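Local structure of probable glutamine synthetase (Pseudomonas aeruginosa, 4HPP) at residues A[14-17]-A[21-24]; A[137-142]-A[154-159]; A[247-252]-A[260-265]; A[397-402]-A[419-424]. The protein is a probable member of the glutamine synthetase family, a six-chain assembly in which each subunit joins an N-terminal beta-sheet domain to a catalytic domain holding magnesium and glutamic acid. One frame throughout, in Å; residues are numbered along the deposited sequence.

Contact 1: residues A[14-17]-A[21-24]; sequences TTDL and TRGR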
loop_
_atom_site.group_PDB
_atom_site.type_symbol
_atom_site.label_atom_id
_atom_site.label_comp_id
_atom_site.label_asym_id
_atom_site.label_seq_id
_atom_site.Cartn_x
_atom_site.Cartn_y
_atom_site.Cartn_z
ATOM N N THR A 14 39.255 12.282 -3.717
ATOM C CA THR A 14 40.319 12.072 -4.694
ATOM C C THR A 14 39.833 10.955 -5.553
ATOM O O THR A 14 39.026 10.127 -5.098
ATOM C CB THR A 14 41.626 11.664 -4.029
ATOM O OG1 THR A 14 42.669 11.573 -5.018
ATOM C CG2 THR A 14 41.431 10.402 -3.214
ATOM N N THR A 15 40.261 10.944 -6.809
ATOM C CA THR A 15 39.887 9.873 -7.716
ATOM C C THR A 15 41.153 9.057 -7.914
ATOM O O THR A 15 42.154 9.591 -8.380
ATOM C CB THR A 15 39.327 10.444 -9.017
ATOM O OG1 THR A 15 38.152 11.179 -8.690
ATOM C CG2 THR A 15 39.006 9.350 -10.060
ATOM N N ASP A 16 41.134 7.787 -7.493
ATOM C CA ASP A 16 42.380 7.045 -7.421
ATOM C C ASP A 16 42.674 6.411 -8.734
ATOM O O ASP A 16 41.956 6.648 -9.709
ATOM C CB ASP A 16 42.414 6.042 -6.265
ATOM C CG ASP A 16 41.398 4.968 -6.412
ATOM O OD1 ASP A 16 40.987 4.371 -5.389
ATOM O OD2 ASP A 16 41.013 4.727 -7.560
ATOM N N LEU A 17 43.746 5.616 -8.748
ATOM C CA LEU A 17 44.332 5.137 -10.004
ATOM C C LEU A 17 43.452 4.036 -10.540
ATOM O O LEU A 17 43.547 3.593 -11.744
ATOM C CB LEU A 17 45.761 4.631 -9.779
ATOM C CG LEU A 17 46.692 5.644 -9.145
ATOM C CD1 LEU A 17 47.980 4.915 -8.857
ATOM C CD2 LEU A 17 46.911 6.838 -10.048
ATOM N N THR A 21 36.401 7.364 -6.925
ATOM C CA THR A 21 36.436 8.640 -6.171
ATOM C C THR A 21 36.044 8.357 -4.752
ATOM O O THR A 21 34.937 7.861 -4.504
ATOM C CB THR A 21 35.384 9.601 -6.709
ATOM O OG1 THR A 21 35.400 9.487 -8.103
ATOM C CG2 THR A 21 35.631 11.020 -6.381
ATOM N N ARG A 22 36.925 8.732 -3.833
ATOM C CA ARG A 22 36.885 8.374 -2.433
ATOM C C ARG A 22 37.085 9.639 -1.610
ATOM O O ARG A 22 37.698 10.591 -2.103
ATOM C CB ARG A 22 38.036 7.413 -2.181
ATOM C CG ARG A 22 37.755 6.034 -2.799
ATOM C CD ARG A 22 38.977 5.181 -3.132
ATOM N NE ARG A 22 38.584 3.841 -2.779
ATOM C CZ ARG A 22 38.706 2.720 -3.513
ATOM N NH1 ARG A 22 39.334 2.632 -4.670
ATOM N NH2 ARG A 22 38.222 1.629 -3.012
ATOM N N GLY A 23 36.578 9.672 -0.373
ATOM C CA GLY A 23 36.917 10.771 0.487
ATOM C C GLY A 23 36.306 10.632 1.843
ATOM O O GLY A 23 35.931 9.524 2.252
ATOM N N ARG A 24 36.168 11.783 2.522
ATOM C CA ARG A 24 35.755 11.846 3.907
ATOM C C ARG A 24 34.977 13.100 4.050
ATOM O O ARG A 24 35.235 14.048 3.319
ATOM C CB ARG A 24 36.976 12.021 4.793
ATOM C CG ARG A 24 37.718 10.738 5.019
ATOM C CD ARG A 24 38.892 10.935 5.941
ATOM N NE ARG A 24 39.811 9.830 5.770
ATOM C CZ ARG A 24 40.889 9.663 6.517
ATOM N NH1 ARG A 24 41.139 10.563 7.454
ATOM N NH2 ARG A 24 41.717 8.622 6.310
#

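Contact 2: residues A[137-142]-A[154-159]; sequences LGLPGE and RAAGQF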
loop_
_atom_site.group_PDB
_atom_site.type_symbol
_atom_site.label_atom_id
_atom_site.label_comp_id
_atom_site.label_asym_id
_atom_site.label_seq_id
_atom_site.Cartn_x
_atom_site.Cartn_y
_atom_site.Cartn_z
ATOM N N LEU A 137 19.596 1.558 -15.499
ATOM C CA LEU A 137 18.858 0.382 -15.042
ATOM C C LEU A 137 17.799 0.726 -14.039
ATOM O O LEU A 137 17.988 1.598 -13.143
ATOM C CB LEU A 137 19.813 -0.649 -14.433
ATOM C CG LEU A 137 21.037 -0.847 -15.339
ATOM C CD1 LEU A 137 22.095 -1.711 -14.668
ATOM C CD2 LEU A 137 20.521 -1.419 -16.652
ATOM N N GLY A 138 16.665 0.056 -14.237
ATOM C CA GLY A 138 15.583 -0.016 -13.271
ATOM C C GLY A 138 14.354 0.685 -13.794
ATOM O O GLY A 138 13.406 0.915 -13.047
ATOM N N LEU A 139 14.374 1.101 -15.060
ATOM C CA LEU A 139 13.332 2.012 -15.491
ATOM C C LEU A 139 12.057 1.212 -15.540
ATOM O O LEU A 139 12.075 0.028 -15.843
ATOM C CB LEU A 139 13.630 2.673 -16.829
ATOM C CG LEU A 139 14.782 3.660 -16.930
ATOM C CD1 LEU A 139 15.023 4.072 -18.425
ATOM C CD2 LEU A 139 14.461 4.832 -16.050
ATOM N N PRO A 140 10.934 1.862 -15.224
ATOM C CA PRO A 140 9.686 1.110 -15.398
ATOM C C PRO A 140 9.400 0.919 -16.894
ATOM O O PRO A 140 10.244 1.224 -17.748
ATOM C CB PRO A 140 8.638 2.017 -14.735
ATOM C CG PRO A 140 9.218 3.418 -14.767
ATOM C CD PRO A 140 10.723 3.277 -14.812
ATOM N N GLY A 141 8.231 0.376 -17.204
ATOM C CA GLY A 141 7.755 0.307 -18.580
ATOM C C GLY A 141 8.180 -0.910 -19.345
ATOM O O GLY A 141 8.781 -1.846 -18.791
ATOM N N GLU A 142 7.863 -0.863 -20.637
ATOM C CA GLU A 142 8.087 -1.940 -21.618
ATOM C C GLU A 142 9.569 -2.415 -21.751
ATOM O O GLU A 142 10.462 -1.821 -21.127
ATOM C CB GLU A 142 7.594 -1.461 -23.004
ATOM C CG GLU A 142 6.716 -0.204 -23.027
ATOM C CD GLU A 142 6.594 0.398 -24.434
ATOM O OE1 GLU A 142 5.835 -0.158 -25.220
ATOM O OE2 GLU A 142 7.263 1.414 -24.783
ATOM N N ARG A 154 12.020 9.262 -23.831
ATOM C CA ARG A 154 10.825 9.326 -23.007
ATOM C C ARG A 154 10.742 8.296 -21.926
ATOM O O ARG A 154 10.174 8.603 -20.865
ATOM C CB ARG A 154 9.586 9.237 -23.859
ATOM C CG ARG A 154 9.446 10.464 -24.735
ATOM C CD ARG A 154 9.825 11.789 -24.046
ATOM N NE ARG A 154 8.711 12.296 -23.260
ATOM C CZ ARG A 154 8.637 13.564 -22.805
ATOM N NH1 ARG A 154 9.652 14.449 -22.985
ATOM N NH2 ARG A 154 7.545 13.958 -22.151
ATOM N N ALA A 155 11.284 7.086 -22.168
ATOM C CA ALA A 155 11.150 5.999 -21.189
ATOM C C ALA A 155 11.840 6.374 -19.907
ATOM O O ALA A 155 11.463 5.903 -18.810
ATOM C CB ALA A 155 11.700 4.661 -21.708
ATOM N N ALA A 156 12.837 7.248 -20.042
ATOM C CA ALA A 156 13.689 7.669 -18.910
ATOM C C ALA A 156 12.932 8.602 -17.948
ATOM O O ALA A 156 13.467 8.938 -16.884
ATOM C CB ALA A 156 14.966 8.319 -19.409
ATOM N N GLY A 157 11.683 8.935 -18.298
ATOM C CA GLY A 157 10.803 9.696 -17.405
ATOM C C GLY A 157 11.399 11.074 -17.076
ATOM O O GLY A 157 11.844 11.773 -17.983
ATOM N N GLN A 158 11.477 11.379 -15.780
ATOM C CA GLN A 158 12.057 12.667 -15.258
ATOM C C GLN A 158 13.613 12.687 -15.116
ATOM O O GLN A 158 14.206 13.715 -14.697
ATOM C CB GLN A 158 11.390 13.097 -13.902
ATOM C CG GLN A 158 9.888 13.386 -13.984
ATOM C CD GLN A 158 9.023 12.847 -12.829
ATOM O OE1 GLN A 158 9.421 12.849 -11.658
ATOM N NE2 GLN A 158 7.806 12.415 -13.165
ATOM N N PHE A 159 14.248 11.564 -15.441
ATOM C CA PHE A 159 15.696 11.398 -15.222
ATOM C C PHE A 159 16.499 12.340 -16.100
ATOM O O PHE A 159 17.295 13.113 -15.574
ATOM C CB PHE A 159 16.188 9.929 -15.413
ATOM C CG PHE A 159 17.681 9.791 -15.306
ATOM C CD1 PHE A 159 18.293 9.779 -14.046
ATOM C CD2 PHE A 159 18.469 9.733 -16.454
ATOM C CE1 PHE A 159 19.656 9.718 -13.937
ATOM C CE2 PHE A 159 19.824 9.683 -16.354
ATOM C CZ PHE A 159 20.423 9.672 -15.094
#

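Contact 3: residues A[247-252]-A[260-265]; sequences SPLLYE and SELGEH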
loop_
_atom_site.group_PDB
_atom_site.type_symbol
_atom_site.label_atom_id
_atom_site.label_comp_id
_atom_site.label_asym_id
_atom_site.label_seq_id
_atom_site.Cartn_x
_atom_site.Cartn_y
_atom_site.Cartn_z
ATOM N N SER A 247 43.570 31.458 -29.571
ATOM C CA SER A 247 44.017 31.157 -30.917
ATOM C C SER A 247 44.252 29.636 -31.085
ATOM O O SER A 247 45.145 29.063 -30.465
ATOM C CB SER A 247 45.292 31.966 -31.195
ATOM O OG SER A 247 45.729 31.860 -32.537
ATOM N N PRO A 248 43.434 28.973 -31.926
ATOM C CA PRO A 248 43.529 27.515 -32.070
ATOM C C PRO A 248 44.805 27.162 -32.808
ATOM O O PRO A 248 45.072 27.720 -33.845
ATOM C CB PRO A 248 42.309 27.184 -32.933
ATOM C CG PRO A 248 42.158 28.412 -33.806
ATOM C CD PRO A 248 42.448 29.554 -32.865
ATOM N N LEU A 249 45.599 26.268 -32.259
ATOM C CA LEU A 249 46.931 25.989 -32.780
ATOM C C LEU A 249 46.983 24.588 -33.376
ATOM O O LEU A 249 48.012 24.162 -33.913
ATOM C CB LEU A 249 47.991 26.136 -31.675
ATOM C CG LEU A 249 48.309 27.493 -31.010
ATOM C CD1 LEU A 249 48.967 27.289 -29.648
ATOM C CD2 LEU A 249 49.196 28.386 -31.874
ATOM N N LEU A 250 45.870 23.873 -33.286
ATOM C CA LEU A 250 45.776 22.579 -33.910
ATOM C C LEU A 250 45.416 22.759 -35.371
ATOM O O LEU A 250 45.677 21.875 -36.192
ATOM C CB LEU A 250 44.675 21.753 -33.252
ATOM C CG LEU A 250 45.085 20.809 -32.124
ATOM C CD1 LEU A 250 44.009 19.760 -31.905
ATOM C CD2 LEU A 250 46.418 20.124 -32.420
ATOM N N TYR A 251 44.793 23.892 -35.694
ATOM C CA TYR A 251 44.083 24.002 -36.971
ATOM C C TYR A 251 44.553 25.084 -37.958
ATOM O O TYR A 251 44.777 26.239 -37.587
ATOM C CB TYR A 251 42.585 24.057 -36.705
ATOM C CG TYR A 251 41.732 24.875 -37.648
ATOM C CD1 TYR A 251 41.628 26.266 -37.502
ATOM C CD2 TYR A 251 40.966 24.251 -38.643
ATOM C CE1 TYR A 251 40.820 27.015 -38.349
ATOM C CE2 TYR A 251 40.154 24.984 -39.493
ATOM C CZ TYR A 251 40.088 26.365 -39.334
ATOM O OH TYR A 251 39.291 27.104 -40.167
ATOM N N GLU A 252 44.681 24.661 -39.217
ATOM C CA GLU A 252 45.177 25.475 -40.318
ATOM C C GLU A 252 44.506 25.113 -41.634
ATOM O O GLU A 252 44.923 24.142 -42.283
ATOM C CB GLU A 252 46.657 25.225 -40.503
ATOM C CG GLU A 252 47.572 26.335 -40.040
ATOM C CD GLU A 252 48.900 26.208 -40.741
ATOM O OE1 GLU A 252 49.819 25.554 -40.193
ATOM O OE2 GLU A 252 48.990 26.702 -41.881
ATOM N N SER A 260 47.468 21.606 -38.275
ATOM C CA SER A 260 48.746 22.301 -38.123
ATOM C C SER A 260 49.914 21.372 -38.172
ATOM O O SER A 260 49.780 20.195 -37.859
ATOM C CB SER A 260 48.806 22.929 -36.756
ATOM O OG SER A 260 48.592 24.314 -36.853
ATOM N N GLU A 261 51.084 21.900 -38.518
ATOM C CA GLU A 261 52.322 21.156 -38.285
ATOM C C GLU A 261 52.381 20.763 -36.811
ATOM O O GLU A 261 52.482 19.569 -36.498
ATOM C CB GLU A 261 53.550 21.979 -38.654
ATOM C CG GLU A 261 54.853 21.252 -38.355
ATOM C CD GLU A 261 55.953 21.592 -39.334
ATOM O OE1 GLU A 261 56.135 22.806 -39.596
ATOM O OE2 GLU A 261 56.615 20.639 -39.830
ATOM N N LEU A 262 52.292 21.760 -35.920
ATOM C CA LEU A 262 52.068 21.473 -34.499
ATOM C C LEU A 262 51.072 20.283 -34.298
ATOM O O LEU A 262 51.419 19.225 -33.747
ATOM C CB LEU A 262 51.596 22.728 -33.739
ATOM C CG LEU A 262 51.252 22.502 -32.246
ATOM C CD1 LEU A 262 52.466 22.130 -31.410
ATOM C CD2 LEU A 262 50.567 23.709 -31.629
ATOM N N GLY A 263 49.847 20.466 -34.778
ATOM C CA GLY A 263 48.864 19.417 -34.756
ATOM C C GLY A 263 49.414 18.061 -35.103
ATOM O O GLY A 263 49.325 17.138 -34.292
ATOM N N GLU A 264 49.987 17.933 -36.295
ATOM C CA GLU A 264 50.519 16.639 -36.737
ATOM C C GLU A 264 51.580 16.076 -35.781
ATOM O O GLU A 264 51.624 14.878 -35.564
ATOM C CB GLU A 264 51.103 16.721 -38.142
ATOM C CG GLU A 264 50.543 17.847 -38.988
ATOM C CD GLU A 264 50.932 17.738 -40.455
ATOM O OE1 GLU A 264 50.220 18.352 -41.297
ATOM O OE2 GLU A 264 51.934 17.034 -40.769
ATOM N N HIS A 265 52.436 16.919 -35.216
ATOM C CA HIS A 265 53.403 16.416 -34.242
ATOM C C HIS A 265 52.667 15.840 -33.043
ATOM O O HIS A 265 52.863 14.670 -32.651
ATOM C CB HIS A 265 54.408 17.499 -33.823
ATOM C CG HIS A 265 55.315 17.990 -34.954
ATOM N ND1 HIS A 265 56.008 17.143 -35.765
ATOM C CD2 HIS A 265 55.650 19.295 -35.370
ATOM C CE1 HIS A 265 56.715 17.870 -36.668
ATOM N NE2 HIS A 265 56.492 19.181 -36.422
#

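Contact 4: residues A[397-402]-A[419-424]; sequences CLQRDE and MKRHEL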
loop_
_atom_site.group_PDB
_atom_site.type_symbol
_atom_site.label_atom_id
_atom_site.label_comp_id
_atom_site.label_asym_id
_atom_site.label_seq_id
_atom_site.Cartn_x
_atom_site.Cartn_y
_atom_site.Cartn_z
ATOM N N CYS A 397 53.192 -3.343 -22.679
ATOM C CA CYS A 397 53.510 -2.202 -23.553
ATOM C C CYS A 397 53.982 -0.982 -22.823
ATOM O O CYS A 397 54.852 -0.277 -23.309
ATOM C CB CYS A 397 52.325 -1.777 -24.395
ATOM S SG CYS A 397 51.633 -2.993 -25.525
ATOM N N LEU A 398 53.365 -0.698 -21.685
ATOM C CA LEU A 398 53.690 0.482 -20.877
ATOM C C LEU A 398 55.093 0.368 -20.299
ATOM O O LEU A 398 55.827 1.367 -20.154
ATOM C CB LEU A 398 52.742 0.558 -19.689
ATOM C CG LEU A 398 52.327 1.877 -19.023
ATOM C CD1 LEU A 398 52.058 1.569 -17.564
ATOM C CD2 LEU A 398 53.218 3.110 -19.204
ATOM N N GLN A 399 55.444 -0.853 -19.907
ATOM C CA GLN A 399 56.744 -1.091 -19.306
ATOM C C GLN A 399 57.864 -0.860 -20.375
ATOM O O GLN A 399 58.926 -0.312 -20.038
ATOM C CB GLN A 399 56.767 -2.479 -18.627
ATOM C CG GLN A 399 55.980 -2.583 -17.308
ATOM C CD GLN A 399 55.639 -4.037 -16.902
ATOM O OE1 GLN A 399 54.820 -4.285 -16.006
ATOM N NE2 GLN A 399 56.266 -4.999 -17.569
ATOM N N ARG A 400 57.562 -1.201 -21.651
ATOM C CA ARG A 400 58.481 -1.167 -22.833
ATOM C C ARG A 400 58.741 0.210 -23.456
ATOM O O ARG A 400 59.631 0.366 -24.309
ATOM C CB ARG A 400 57.914 -2.040 -23.947
ATOM C CG ARG A 400 57.925 -3.538 -23.713
ATOM C CD ARG A 400 57.723 -4.202 -25.054
ATOM N NE ARG A 400 57.046 -5.495 -24.958
ATOM C CZ ARG A 400 55.752 -5.701 -25.221
ATOM N NH1 ARG A 400 54.951 -4.696 -25.590
ATOM N NH2 ARG A 400 55.247 -6.923 -25.113
ATOM N N ASP A 401 57.938 1.182 -23.031
ATOM C CA ASP A 401 57.872 2.513 -23.594
ATOM C C ASP A 401 58.555 3.401 -22.571
ATOM O O ASP A 401 57.900 4.188 -21.868
ATOM C CB ASP A 401 56.386 2.912 -23.763
ATOM C CG ASP A 401 56.162 4.134 -24.678
ATOM O OD1 ASP A 401 55.143 4.135 -25.423
ATOM O OD2 ASP A 401 56.963 5.092 -24.646
ATOM N N GLU A 402 59.876 3.268 -22.471
ATOM C CA GLU A 402 60.626 4.068 -21.501
ATOM C C GLU A 402 60.477 5.549 -21.772
ATOM O O GLU A 402 60.575 6.355 -20.838
ATOM C CB GLU A 402 62.103 3.703 -21.477
ATOM C CG GLU A 402 62.393 2.303 -20.984
ATOM C CD GLU A 402 63.407 1.645 -21.888
ATOM O OE1 GLU A 402 64.517 1.338 -21.392
ATOM O OE2 GLU A 402 63.089 1.485 -23.099
ATOM N N MET A 419 49.602 -2.504 -8.705
ATOM C CA MET A 419 48.181 -2.622 -8.439
ATOM C C MET A 419 47.426 -3.328 -9.577
ATOM O O MET A 419 46.439 -4.006 -9.327
ATOM C CB MET A 419 47.551 -1.277 -8.130
ATOM C CG MET A 419 46.049 -1.417 -7.917
ATOM S SD MET A 419 45.059 -1.172 -9.396
ATOM C CE MET A 419 45.168 0.642 -9.494
ATOM N N LYS A 420 47.868 -3.173 -10.819
ATOM C CA LYS A 420 47.104 -3.732 -11.936
ATOM C C LYS A 420 47.394 -5.228 -12.183
ATOM O O LYS A 420 46.478 -6.022 -12.466
ATOM C CB LYS A 420 47.341 -2.908 -13.210
ATOM C CG LYS A 420 46.656 -1.550 -13.292
ATOM C CD LYS A 420 45.134 -1.711 -13.424
ATOM C CE LYS A 420 44.448 -0.366 -13.208
ATOM N NZ LYS A 420 42.992 -0.623 -13.251
ATOM N N ARG A 421 48.664 -5.614 -12.077
ATOM C CA ARG A 421 49.038 -7.037 -12.039
ATOM C C ARG A 421 48.107 -7.770 -11.081
ATOM O O ARG A 421 47.563 -8.901 -11.385
ATOM C CB ARG A 421 50.481 -7.184 -11.499
ATOM C CG ARG A 421 51.588 -6.829 -12.480
ATOM C CD ARG A 421 51.403 -7.583 -13.814
ATOM N NE ARG A 421 52.230 -6.979 -14.862
ATOM C CZ ARG A 421 52.108 -7.221 -16.162
ATOM N NH1 ARG A 421 51.193 -8.065 -16.597
ATOM N NH2 ARG A 421 52.914 -6.613 -17.025
ATOM N N HIS A 422 47.943 -7.098 -9.926
ATOM C CA HIS A 422 47.160 -7.604 -8.850
ATOM C C HIS A 422 45.709 -7.645 -9.226
ATOM O O HIS A 422 44.992 -8.635 -8.935
ATOM C CB HIS A 422 47.420 -6.827 -7.584
ATOM C CG HIS A 422 46.666 -7.370 -6.396
ATOM N ND1 HIS A 422 46.447 -6.650 -5.279
ATOM C CD2 HIS A 422 46.041 -8.612 -6.201
ATOM C CE1 HIS A 422 45.722 -7.397 -4.411
ATOM N NE2 HIS A 422 45.485 -8.599 -4.985
ATOM N N GLU A 423 45.258 -6.602 -9.913
ATOM C CA GLU A 423 43.916 -6.632 -10.430
ATOM C C GLU A 423 43.789 -7.835 -11.369
ATOM O O GLU A 423 42.848 -8.612 -11.249
ATOM C CB GLU A 423 43.558 -5.326 -11.139
ATOM C CG GLU A 423 42.180 -5.389 -11.762
ATOM C CD GLU A 423 41.860 -4.216 -12.663
ATOM O OE1 GLU A 423 41.075 -4.421 -13.610
ATOM O OE2 GLU A 423 42.363 -3.100 -12.418
ATOM N N LEU A 424 44.733 -8.020 -12.288
ATOM C CA LEU A 424 44.579 -9.153 -13.215
ATOM C C LEU A 424 44.802 -10.514 -12.556
ATOM O O LEU A 424 44.096 -11.472 -12.881
ATOM C CB LEU A 424 45.298 -8.962 -14.559
ATOM C CG LEU A 424 46.794 -8.915 -14.783
ATOM C CD1 LEU A 424 47.335 -10.300 -15.158
ATOM C CD2 LEU A 424 47.073 -7.923 -15.905
#

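Contact 1: residues A[14-17]-A[21-24]
Asp16 and Arg22 form a buried salt bridge beside the turn of a beta hairpin. Arg22 NH1 reaches Asp16 OD1 at 2.5 Å, a short bond made through the syn lone pair, although the carboxylate and guanidinium planes stand 45° apart. The CB of Asp16 points toward the other strand, and CG lies between the backbone N and the carbonyl carbon (chi1 64°), which brings OD1 within reach of Arg22 NH1. Next to this pair run two backbone bonds, Thr14 N to Arg22 O and Arg22 N to Thr14 O, both 2.8 Å, which make these residues an antiparallel hydrogen-bonded pair. Thr15 and Thr21 follow as a non-hydrogen-bonded pair, their OG1 atoms 3.3 Å apart and sharing one hydrogen bond. Threonine suits this site, being beta-branched for a strand yet carrying a hydroxyl that can bond to its cross-strand neighbour.

Further out, Asp16 OD2 accepts Ile20 N within the turn, while Asp52 holds Arg22 NH2 and the carbonyl of Ala147 of a neighbouring subunit takes Arg22 NE, so the guanidinium is fixed on several sides. Thr15 and Thr21 face Val203 of helix 196-216, whereas Thr14 and Arg22 lie against Trp41 of strand 39-41.

Contact 2: residues A[137-142]-A[154-159]
Leu139 rests on the backbone of Ala156 where helix 150-155 gives way to a type II' beta turn running from Ala156 to Phe159. Both segments belong to the glutamine synthetase catalytic domain, and the contact brings the loop after strand 124-137 against the exit of this short helix.

The cross-segment interaction is apolar, without a hydrogen bond. The CB of Leu139 points toward the turn, and both methyl groups reach it: CD2 approaches Ala156 CA at 4.1 Å, and CD1 is 4.4 Å from the Ala156 CB. The chi1 of -67° sets CG beside the backbone N, which brings both methyl groups onto Ala156. A leucine fits here because its two methyl groups can spread over a main chain that offers little side chain of its own. Alanine is the natural counterpart, since its small CB, which points away from Leu139, leaves the backbone accessible. Tyr186 of strand 185-194 touches both Leu139 and Ala156 and so completes a small apolar cluster.

Backbone hydrogen bonds shape the surface on which the leucine lies. Gly157 N is bonded to Arg154 O at 3.0 Å, and Phe159 N to Ala156 O at 3.1 Å, the latter closing the turn. Gly157 leaves the helical conformation with positive phi, a backbone state that glycine adopts easily.

A salt bridge from Arg154 to Glu211 of a neighbouring subunit, with hydrogen bonds to the carbonyls of Pro87 and Ala88 of that subunit, ties the end of the helix to the assembly. Back at the interface, Leu139 CD1 lies 3.9 Å from Ala156 CA and 4.0 Å from Ala155 O.

Contact 3: residues A[247-252]-A[260-265]
Ser260 anchors the loop 247-252 to the start of helix 261-281 through two hydrogen bonds to successive carbonyls. Its backbone N donates to Leu250 O at 2.8 Å, a nearly straight bond (167° at the hydrogen), and its OG donates to Leu249 O at 3.0 Å. Both donors approach from above the carbonyl planes, the hydroxyl being 55° out of the plane of its acceptor. Although Ser260 occupies the N-cap position, its side chain makes no capping bond; the hydroxyl is spent on the loop instead. Serine suits this buried position because it is small and carries its own donor.

Apolar contacts lie next to these bonds. Leu262, whose CG is anti to the backbone N (chi1 177°), brings CD2 to 3.5 Å from Leu249 CB and also to 3.5 Å from Leu249 O. Leu250 starts out pointing away from the helix, yet its CD2 comes back to within 3.5 Å of Gly263 CA. The glycine has no side chain to interfere, so the helix can draw close to the Leu250 carbonyl. Leu262 also touches Ile357 of helix 342-358, and Leu250 packs on Leu241 of strand 235-243.

A looser polar approach completes the contact: Glu252 OE1 lies 3.8 Å from Ser260 OG and is not hydrogen-bonded to it.

Together these contacts close a strand-loop-helix connection of the catalytic domain, in which the irregular chain following strand 235-243 folds back on the first turn of helix 261-281.

Contact 4: residues A[397-402]-A[419-424]
Gln399 and Arg421 meet between helix 391-399 and helix 410-427 through their polar ends, the two side chains approaching from opposite directions. From its CB, which points toward helix 410-427, Gln399 runs out with CG beside the backbone N and an extended chain beyond it, packing also on Leu417 of that helix. This shape carries the amide far enough to meet a partner whose CA lies 12.1 Å from the CA of Gln399. The amide carbon CD stands 3.8 Å from Arg421 NH2, at the edge of the guanidinium. At the tip, OE1 accepts a hydrogen bond from Arg421 NH2 at 3.2 Å, and the N-H points almost straight at it (169°). The other amide atom, NE2, comes to 3.8 Å from Arg421 NH2 and makes no bond with it. Glutamine, long and uncharged, spans the distance and supplies a carbonyl acceptor at an exposed site.

The geometry differs on the two sides of this bond. OE1 lies close to the guanidinium plane, whereas NH2 stands above the amide carbonyl plane, 42° out of it, and the two flat groups are turned 58° apart. Arginine answers the glutamine well, because its long chain, bent at chi2, can deliver an in-plane N-H from the neighbouring helix. Its NH2 also bridges to Asp396, so this nitrogen is held by two acceptors of helix 391-399, one of them charged.

Little surface is buried here, and the bond is a surface one beside apolar packing between the helices: Leu398 packs on Leu413 and Leu417 of helix 410-427 and on Ala279 of helix 261-281, while Arg421 and Leu424 rest against Leu395 of helix 391-399.

Contact 1 is wholly buried; contacts 2 and 3 are partly covered, and contact 4 lies at the surface. Their chemistry follows suit: strand pairing with an enclosed salt bridge in contact 1, apolar packing on a turn in contact 2, loop carbonyls bonded to a helix start in contact 3, and one long-armed polar bond in contact 4. Contacts 1 and 2 also meet neighbouring subunits. Contacts 1 and 4 touch through Leu17 and Met419, joining the hairpin to helix 410-427, whereas contacts 2 and 3 have centres about 44 Å apart. Helix 261-281 connects contacts 3 and 4, beginning in the former and packing against helix 391-399 in the latter.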